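Local coordinates for protein esterase A (Caulobacter crescentus, PDB 5GKV) that probably hydrolyses ester bonds as a serine hydrolase related to penicillin-binding proteins and class C-type beta-lactamases, at residues A[73-79]-A[217-221]; A[208-212]-A[257-262]; A[343-347]-A[360-366]. One frame throughout, in Å; residues are numbered along the deposited sequence.

Contact 1: residues A[73-79]-A[217-221]; sequences DTLTALF and RVADL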
loop_
_atom_site.group_PDB
_atom_site.type_symbol
_atom_site.label_atom_id
_atom_site.label_comp_id
_atom_site.label_asym_id
_atom_site.label_seq_id
_atom_site.Cartn_x
_atom_site.Cartn_y
_atom_site.Cartn_z
ATOM N N ASP A 73 -12.276 -14.802 7.266
ATOM C CA ASP A 73 -11.950 -13.768 8.241
ATOM C C ASP A 73 -10.452 -13.684 8.522
ATOM O O ASP A 73 -10.038 -13.003 9.466
ATOM C CB ASP A 73 -12.750 -14.011 9.532
ATOM C CG ASP A 73 -14.270 -14.140 9.271
ATOM O OD1 ASP A 73 -14.833 -13.360 8.455
ATOM O OD2 ASP A 73 -14.906 -15.046 9.865
ATOM N N THR A 74 -9.620 -14.346 7.718
ATOM C CA THR A 74 -8.182 -14.307 7.946
ATOM C C THR A 74 -7.624 -12.947 7.523
ATOM O O THR A 74 -7.724 -12.578 6.349
ATOM C CB THR A 74 -7.491 -15.419 7.159
ATOM O OG1 THR A 74 -7.851 -16.699 7.675
ATOM C CG2 THR A 74 -5.979 -15.244 7.214
ATOM N N LEU A 75 -7.018 -12.215 8.462
ATOM C CA LEU A 75 -6.323 -10.958 8.174
ATOM C C LEU A 75 -4.850 -11.214 7.887
ATOM O O LEU A 75 -4.260 -12.161 8.418
ATOM C CB LEU A 75 -6.426 -9.984 9.357
ATOM C CG LEU A 75 -7.825 -9.492 9.706
ATOM C CD1 LEU A 75 -7.795 -8.728 11.032
ATOM C CD2 LEU A 75 -8.307 -8.603 8.561
ATOM N N THR A 76 -4.252 -10.356 7.048
ATOM C CA THR A 76 -2.824 -10.457 6.742
ATOM C C THR A 76 -2.206 -9.069 6.759
ATOM O O THR A 76 -2.822 -8.098 6.307
ATOM C CB THR A 76 -2.549 -11.126 5.363
ATOM O OG1 THR A 76 -3.239 -12.382 5.289
ATOM C CG2 THR A 76 -1.064 -11.417 5.171
ATOM N N ALA A 77 -0.982 -8.979 7.264
ATOM C CA ALA A 77 -0.206 -7.750 7.118
ATOM C C ALA A 77 -0.018 -7.389 5.643
ATOM O O ALA A 77 0.377 -8.224 4.835
ATOM C CB ALA A 77 1.155 -7.915 7.799
ATOM N N LEU A 78 -0.271 -6.121 5.302
ATOM C CA LEU A 78 -0.241 -5.661 3.919
ATOM C C LEU A 78 1.091 -5.044 3.513
ATOM O O LEU A 78 1.335 -4.869 2.315
ATOM C CB LEU A 78 -1.350 -4.618 3.680
ATOM C CG LEU A 78 -2.779 -5.061 3.986
ATOM C CD1 LEU A 78 -3.774 -3.876 3.775
ATOM C CD2 LEU A 78 -3.181 -6.304 3.146
ATOM N N PHE A 79 1.943 -4.710 4.479
ATOM C CA PHE A 79 3.187 -3.967 4.265
ATOM C C PHE A 79 2.870 -2.770 3.369
ATOM O O PHE A 79 1.869 -2.086 3.625
ATOM C CB PHE A 79 4.269 -4.923 3.768
ATOM C CG PHE A 79 4.608 -5.967 4.785
ATOM C CD1 PHE A 79 5.395 -5.638 5.882
ATOM C CD2 PHE A 79 4.080 -7.244 4.699
ATOM C CE1 PHE A 79 5.673 -6.581 6.860
ATOM C CE2 PHE A 79 4.358 -8.190 5.666
ATOM C CZ PHE A 79 5.150 -7.861 6.746
ATOM N N ARG A 217 -6.977 -13.844 14.402
ATOM C CA ARG A 217 -7.264 -14.208 13.015
ATOM C C ARG A 217 -6.237 -13.647 12.034
ATOM O O ARG A 217 -6.467 -13.680 10.817
ATOM C CB ARG A 217 -8.683 -13.773 12.628
ATOM C CG ARG A 217 -8.945 -12.273 12.613
ATOM C CD ARG A 217 -10.462 -12.009 12.717
ATOM N NE ARG A 217 -10.810 -10.589 12.664
ATOM C CZ ARG A 217 -11.108 -9.930 11.546
ATOM N NH1 ARG A 217 -11.093 -10.559 10.375
ATOM N NH2 ARG A 217 -11.425 -8.644 11.591
ATOM N N VAL A 218 -5.116 -13.144 12.537
ATOM C CA VAL A 218 -4.031 -12.657 11.692
ATOM C C VAL A 218 -3.166 -13.837 11.260
ATOM O O VAL A 218 -2.724 -14.637 12.093
ATOM C CB VAL A 218 -3.200 -11.604 12.436
ATOM C CG1 VAL A 218 -1.915 -11.286 11.648
ATOM C CG2 VAL A 218 -4.022 -10.353 12.637
ATOM N N ALA A 219 -2.904 -13.934 9.956
ATOM C CA ALA A 219 -2.134 -15.047 9.417
ATOM C C ALA A 219 -0.680 -14.967 9.853
ATOM O O ALA A 219 -0.118 -13.881 9.976
ATOM C CB ALA A 219 -2.205 -15.036 7.888
ATOM N N ASP A 220 -0.068 -16.129 10.087
ATOM C CA ASP A 220 1.389 -16.215 10.127
ATOM C C ASP A 220 1.982 -15.773 8.802
ATOM O O ASP A 220 1.423 -16.024 7.734
ATOM C CB ASP A 220 1.873 -17.658 10.350
ATOM C CG ASP A 220 1.528 -18.210 11.707
ATOM O OD1 ASP A 220 1.178 -17.435 12.620
ATOM O OD2 ASP A 220 1.625 -19.445 11.845
ATOM N N LEU A 221 3.174 -15.206 8.867
ATOM C CA LEU A 221 3.952 -14.911 7.680
ATOM C C LEU A 221 5.085 -15.915 7.533
ATOM O O LEU A 221 5.629 -16.422 8.519
ATOM C CB LEU A 221 4.518 -13.492 7.754
ATOM C CG LEU A 221 3.458 -12.392 7.827
ATOM C CD1 LEU A 221 4.121 -11.055 8.082
ATOM C CD2 LEU A 221 2.685 -12.369 6.511
HETATM O O HOH W 1 -7.260 -17.054 10.375
HETATM O O HOH W 2 0.111 -11.161 8.819
#

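Contact 2: residues A[208-212]-A[257-262]; sequences IGLPD and RRVEIP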
loop_
_atom_site.group_PDB
_atom_site.type_symbol
_atom_site.label_atom_id
_atom_site.label_comp_id
_atom_site.label_asym_id
_atom_site.label_seq_id
_atom_site.Cartn_x
_atom_site.Cartn_y
_atom_site.Cartn_z
ATOM N N ILE A 208 -5.858 0.021 10.001
ATOM C CA ILE A 208 -4.523 0.539 10.289
ATOM C C ILE A 208 -4.499 0.804 11.787
ATOM O O ILE A 208 -5.211 1.693 12.278
ATOM C CB ILE A 208 -4.190 1.802 9.482
ATOM C CG1 ILE A 208 -4.202 1.491 7.976
ATOM C CG2 ILE A 208 -2.827 2.347 9.900
ATOM C CD1 ILE A 208 -3.934 2.730 7.085
ATOM N N GLY A 209 -3.710 0.010 12.515
ATOM C CA GLY A 209 -3.855 -0.083 13.954
ATOM C C GLY A 209 -4.887 -1.137 14.317
ATOM O O GLY A 209 -6.092 -0.879 14.277
ATOM N N LEU A 210 -4.425 -2.337 14.660
ATOM C CA LEU A 210 -5.300 -3.485 14.827
ATOM C C LEU A 210 -5.482 -3.804 16.302
ATOM O O LEU A 210 -4.493 -4.153 16.967
ATOM C CB LEU A 210 -4.704 -4.688 14.094
ATOM C CG LEU A 210 -5.589 -5.917 13.964
ATOM C CD1 LEU A 210 -6.804 -5.645 13.081
ATOM C CD2 LEU A 210 -4.734 -7.077 13.409
ATOM N N PRO A 211 -6.695 -3.711 16.855
ATOM C CA PRO A 211 -6.890 -4.037 18.276
ATOM C C PRO A 211 -6.576 -5.498 18.577
ATOM O O PRO A 211 -6.740 -6.383 17.730
ATOM C CB PRO A 211 -8.377 -3.737 18.516
ATOM C CG PRO A 211 -8.786 -2.836 17.395
ATOM C CD PRO A 211 -7.936 -3.231 16.221
ATOM N N ASP A 212 -6.141 -5.743 19.820
ATOM C CA ASP A 212 -5.795 -7.094 20.259
ATOM C C ASP A 212 -6.890 -8.112 19.958
ATOM O O ASP A 212 -6.583 -9.283 19.693
ATOM C CB ASP A 212 -5.519 -7.127 21.768
ATOM C CG ASP A 212 -4.138 -6.609 22.144
ATOM O OD1 ASP A 212 -3.546 -5.832 21.377
ATOM O OD2 ASP A 212 -3.647 -6.980 23.233
ATOM N N ARG A 257 1.417 -4.681 15.496
ATOM C CA ARG A 257 0.049 -4.665 14.988
ATOM C C ARG A 257 -0.754 -3.501 15.554
ATOM O O ARG A 257 -1.530 -2.870 14.827
ATOM C CB ARG A 257 -0.636 -5.987 15.313
ATOM C CG ARG A 257 0.023 -7.165 14.616
ATOM C CD ARG A 257 -0.602 -8.480 15.023
ATOM N NE ARG A 257 0.175 -9.588 14.474
ATOM C CZ ARG A 257 0.019 -10.863 14.819
ATOM N NH1 ARG A 257 -0.890 -11.209 15.723
ATOM N NH2 ARG A 257 0.777 -11.796 14.261
ATOM N N ARG A 258 -0.578 -3.205 16.849
ATOM C CA ARG A 258 -1.451 -2.260 17.544
ATOM C C ARG A 258 -1.243 -0.824 17.069
ATOM O O ARG A 258 -2.211 -0.058 16.950
ATOM C CB ARG A 258 -1.222 -2.335 19.063
ATOM C CG ARG A 258 -1.897 -3.500 19.790
ATOM C CD ARG A 258 -1.808 -3.333 21.328
ATOM N NE ARG A 258 -0.476 -3.646 21.855
ATOM C CZ ARG A 258 -0.084 -4.857 22.246
ATOM N NH1 ARG A 258 -0.922 -5.882 22.184
ATOM N NH2 ARG A 258 1.153 -5.048 22.702
ATOM N N VAL A 259 0.009 -0.424 16.837
ATOM C CA VAL A 259 0.306 0.966 16.492
ATOM C C VAL A 259 -0.115 1.233 15.052
ATOM O O VAL A 259 -0.589 0.332 14.351
ATOM C CB VAL A 259 1.798 1.296 16.702
ATOM C CG1 VAL A 259 2.163 1.188 18.179
ATOM C CG2 VAL A 259 2.692 0.376 15.846
ATOM N N GLU A 260 0.049 2.471 14.599
ATOM C CA GLU A 260 -0.273 2.846 13.229
ATOM C C GLU A 260 1.025 3.115 12.485
ATOM O O GLU A 260 1.778 4.017 12.861
ATOM C CB GLU A 260 -1.159 4.086 13.187
ATOM C CG GLU A 260 -2.483 3.922 13.887
ATOM C CD GLU A 260 -3.416 5.076 13.567
ATOM O OE1 GLU A 260 -3.107 5.840 12.609
ATOM O OE2 GLU A 260 -4.442 5.212 14.270
ATOM N N ILE A 261 1.285 2.333 11.445
ATOM C CA ILE A 261 2.399 2.598 10.541
ATOM C C ILE A 261 1.800 2.627 9.137
ATOM O O ILE A 261 1.762 1.591 8.453
ATOM C CB ILE A 261 3.515 1.551 10.702
ATOM C CG1 ILE A 261 3.962 1.482 12.172
ATOM C CG2 ILE A 261 4.703 1.889 9.777
ATOM C CD1 ILE A 261 5.031 0.435 12.478
ATOM N N PRO A 262 1.277 3.772 8.684
ATOM C CA PRO A 262 0.538 3.801 7.407
ATOM C C PRO A 262 1.388 3.492 6.175
ATOM O O PRO A 262 0.846 3.429 5.063
ATOM C CB PRO A 262 -0.017 5.240 7.365
ATOM C CG PRO A 262 -0.078 5.666 8.815
ATOM C CD PRO A 262 1.166 5.046 9.415
HETATM O O HOH W 3 -6.085 3.059 14.621
HETATM O O HOH W 4 -2.375 -2.472 11.834
#

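Contact 3: residues A[343-347]-A[360-366]; sequences WGGSC and YVMNKQG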
loop_
_atom_site.group_PDB
_atom_site.type_symbol
_atom_site.label_atom_id
_atom_site.label_comp_id
_atom_site.label_asym_id
_atom_site.label_seq_id
_atom_site.Cartn_x
_atom_site.Cartn_y
_atom_site.Cartn_z
ATOM N N TRP A 343 5.656 -5.507 0.317
ATOM C CA TRP A 343 6.746 -6.437 0.594
ATOM C C TRP A 343 6.258 -7.883 0.599
ATOM O O TRP A 343 5.382 -8.254 1.383
ATOM C CB TRP A 343 7.363 -6.083 1.955
ATOM C CG TRP A 343 8.470 -7.001 2.369
ATOM C CD1 TRP A 343 8.367 -8.122 3.153
ATOM C CD2 TRP A 343 9.857 -6.865 2.044
ATOM N NE1 TRP A 343 9.610 -8.704 3.316
ATOM C CE2 TRP A 343 10.539 -7.949 2.649
ATOM C CE3 TRP A 343 10.591 -5.934 1.304
ATOM C CZ2 TRP A 343 11.913 -8.124 2.530
ATOM C CZ3 TRP A 343 11.958 -6.109 1.190
ATOM C CH2 TRP A 343 12.605 -7.197 1.799
ATOM N N GLY A 344 6.824 -8.705 -0.271
ATOM C CA GLY A 344 6.488 -10.110 -0.304
ATOM C C GLY A 344 5.455 -10.495 -1.346
ATOM O O GLY A 344 5.356 -11.682 -1.686
ATOM N N GLY A 345 4.684 -9.537 -1.862
ATOM C CA GLY A 345 3.896 -9.833 -3.045
ATOM C C GLY A 345 2.454 -9.361 -3.065
ATOM O O GLY A 345 1.816 -9.468 -4.111
ATOM N N SER A 346 1.926 -8.837 -1.953
ATOM C CA SER A 346 0.549 -8.346 -1.965
ATOM C C SER A 346 0.409 -7.111 -2.862
ATOM O O SER A 346 1.381 -6.416 -3.176
ATOM C CB SER A 346 0.077 -8.014 -0.542
ATOM O OG SER A 346 0.676 -6.815 -0.037
ATOM N N CYS A 347 -0.828 -6.828 -3.271
ATOM C CA CYS A 347 -1.069 -5.609 -4.036
ATOM C C CYS A 347 -2.558 -5.302 -4.033
ATOM O O CYS A 347 -3.394 -6.171 -3.762
ATOM C CB CYS A 347 -0.563 -5.730 -5.482
ATOM S SG CYS A 347 -1.610 -6.809 -6.525
ATOM N N TYR A 360 -4.536 -8.865 -4.325
ATOM C CA TYR A 360 -3.947 -10.162 -4.013
ATOM C C TYR A 360 -3.296 -10.049 -2.641
ATOM O O TYR A 360 -2.451 -9.173 -2.431
ATOM C CB TYR A 360 -2.927 -10.543 -5.082
ATOM C CG TYR A 360 -2.053 -11.732 -4.743
ATOM C CD1 TYR A 360 -2.546 -13.039 -4.846
ATOM C CD2 TYR A 360 -0.732 -11.551 -4.356
ATOM C CE1 TYR A 360 -1.738 -14.128 -4.545
ATOM C CE2 TYR A 360 0.071 -12.618 -4.063
ATOM C CZ TYR A 360 -0.429 -13.907 -4.159
ATOM O OH TYR A 360 0.392 -14.976 -3.857
ATOM N N VAL A 361 -3.688 -10.920 -1.713
ATOM C CA VAL A 361 -3.196 -10.855 -0.339
ATOM C C VAL A 361 -2.743 -12.256 0.050
ATOM O O VAL A 361 -3.532 -13.204 -0.016
ATOM C CB VAL A 361 -4.271 -10.333 0.627
ATOM C CG1 VAL A 361 -3.732 -10.351 2.060
ATOM C CG2 VAL A 361 -4.703 -8.888 0.222
ATOM N N MET A 362 -1.480 -12.396 0.438
ATOM C CA MET A 362 -0.943 -13.725 0.715
ATOM C C MET A 362 0.005 -13.641 1.896
ATOM O O MET A 362 0.411 -12.556 2.309
ATOM C CB MET A 362 -0.219 -14.312 -0.512
ATOM C CG MET A 362 1.213 -13.763 -0.750
ATOM S SD MET A 362 1.425 -11.951 -0.875
ATOM C CE MET A 362 2.767 -11.720 0.292
ATOM N N ASN A 363 0.388 -14.805 2.432
ATOM C CA ASN A 363 1.293 -14.789 3.572
ATOM C C ASN A 363 2.638 -15.459 3.319
ATOM O O ASN A 363 3.530 -15.322 4.160
ATOM C CB ASN A 363 0.626 -15.402 4.823
ATOM C CG ASN A 363 0.177 -16.842 4.629
ATOM O OD1 ASN A 363 0.188 -17.367 3.527
ATOM N ND2 ASN A 363 -0.260 -17.476 5.722
ATOM N N LYS A 364 2.833 -16.129 2.190
ATOM C CA LYS A 364 4.172 -16.561 1.792
ATOM C C LYS A 364 4.855 -15.423 1.025
ATOM O O LYS A 364 4.431 -15.051 -0.076
ATOM C CB LYS A 364 4.124 -17.842 0.970
ATOM C CG LYS A 364 5.521 -18.319 0.527
ATOM C CD LYS A 364 5.435 -19.658 -0.198
ATOM C CE LYS A 364 6.795 -20.090 -0.765
ATOM N NZ LYS A 364 7.785 -20.329 0.332
ATOM N N GLN A 365 5.907 -14.864 1.615
ATOM C CA GLN A 365 6.577 -13.702 1.041
ATOM C C GLN A 365 7.563 -14.134 -0.034
ATOM O O GLN A 365 8.403 -15.005 0.202
ATOM C CB GLN A 365 7.288 -12.923 2.147
ATOM C CG GLN A 365 6.320 -12.447 3.219
ATOM C CD GLN A 365 6.978 -11.561 4.276
ATOM O OE1 GLN A 365 8.102 -11.809 4.706
ATOM N NE2 GLN A 365 6.279 -10.518 4.681
ATOM N N GLY A 366 7.453 -13.534 -1.216
ATOM C CA GLY A 366 8.439 -13.710 -2.261
ATOM C C GLY A 366 9.524 -12.655 -2.143
ATOM O O GLY A 366 9.601 -11.906 -1.170
#

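Contact 1: residues A[73-79]-A[217-221]
Leu221 and Phe79 meet at the apolar end of this contact: CD1 of Leu221 lies in the plane of the Phe79 ring, at its edge and 3.6 Å from CZ, while the other methyl, CD2, rests against CG2 of Thr76. The motif is a single beta bridge, Leu75 with Val218, which lays 217-219 along 74-76, at the lead-in to strand 76-77, an outer strand of the small three-stranded antiparallel sheet; the backbone of 76-78 bonds to strand 266-268 within that sheet. Moving along, CB of Ala219 fits against CG2 of Thr74 at 3.8 Å, and CG2 of Val218 touches CB of Leu75.

Backbone bonds then take over. Leu75 gives its N-H to O of Arg217 (2.8 Å) and receives the N-H of Ala219 on its own O (2.7 Å), the pattern of a parallel bridge. Beyond it a water accepts from N of Ala77 and donates to O of Ala219, carrying the link on where the two chains have parted.

The polar edge is Arg217. With chi1 at 65° its CG stands between the backbone N and the carbonyl carbon, and the extended chain brings the guanidinium back over Leu75, whose CD1 sits above the middle of one face, 3.6 Å from CZ. Asp205 and Glu214 form salt bridges to this group and help to fix its rotation. Its NH1 also reaches into the first segment, donating in the guanidinium plane to O of Asp73 at 2.8 Å, with an N-H...O angle of 151°.

Contact 2: residues A[208-212]-A[257-262]
A loop set against the end of a helix is what joins Leu210 to Arg257 here: residues 208-212 leave the edge strand 206-208 of the small antiparallel sheet and pass the last turn of helix 253-258 and the chain that follows it. The central bond runs from N of Leu210 to O of Arg257, 2.9 Å long and nearly straight at 170°, although the donor stands above the carbonyl plane. The same oxygen accepts from a water, which in turn takes the N-H of Gly209, so two successive amides of the loop are served by one carbonyl.

Between these bonds the chains come very close. Gly209, bare of any side chain, brings its CA to 3.3 Å from O of Val259 and 3.4 Å from O of Arg258, both as CA-H...O contacts. On one flank CG2 of Ile208 is anti to the backbone N, while CG1 lies beside that N; this lays the CG2 methyl across CB of Glu260 at 4.1 Å and beside the ring of Pro262. The carboxylate of Glu260 goes on to Thr189 OG1 and Gly191 N, tying this flank to the start of helix 190-202.

On the exposed flank Arg258 bends at chi3 (-76°) and swings its tip back to Asp212. NH1 meets the syn side of OD1 at 2.7 Å, with the oxygen in the guanidinium plane but the two flat groups turned 44° apart. This is therefore a one-bond salt bridge rather than a paired, coplanar one. The chemistry implies a partly buried, water-assisted seam held by the carbonyls at the helix end, with the charged pair clasping its solvent side; Asp212 probably offsets the charge of Arg258.

Contact 3: residues A[343-347]-A[360-366]
Met362 reaches across to the glycine loop at Gly344 and Gly345, and its side chain can be followed outward. CB sets off with CG between the backbone N and the carbonyl carbon (chi1 79°); bends at chi2 (-55°) and again at chi3 bring SD and CE onto the Gly344-Gly345 backbone, CB and CG serving as the stem. SD lies 3.3 Å from N of Ser346 and 3.5 Å from C of Gly345. The methyl CE ends beside the preceding peptide, 3.3 Å from O of Gly344.

That same O accepts the N-H of Gly366 at 2.8 Å, closing the loop on the far side of the thioether. At the strand end, Cys347 and Tyr360 form an antiparallel hydrogen-bonded pair, each N bonded to the other's O at 3.0 Å. The Tyr360 ring presents its edge to O of Gly345, with its hydroxyl held by Glu40. Farther out, the amide of Gln365 stands steeply to the Trp343 indole, NE2 at the ring edge 3.5 Å from CD1.

Ser346 OG bonds to OG1 of Thr81, the residue after Ser80 and just before helix 82-95. Trp343, Gly344 and Gly345 spell W-G-G just after strand 338-341, consistent with the W-x-G motif proposed, in esterases of this family, to correspond to the KTG box near the probable nucleophile.

How the contacts relate
Contact 1 lies next to both others. Its centre is 12 Å from that of contact 2, which it meets through packing, Val218 CG2 to Leu210 CD2 at 3.4 Å, and 10 Å from that of contact 3, which it meets through Asp220 O and Asn363 ND2, probably hydrogen-bonded at 3.0 Å. The Phe79 and Trp343 rings also meet edge to face. Contacts 2 and 3 stay about 10 Å apart at their nearest atoms. Segment 73-79 runs directly into Ser80, which begins an S-T-T-K sequence matching the family's SxxK motif and so is probably the nucleophile; the Phe79 end of contact 1 and Trp343-Ser346 of contact 3 therefore lie next to the likely active site, while contact 2 reaches helix 82-95 through Ile208.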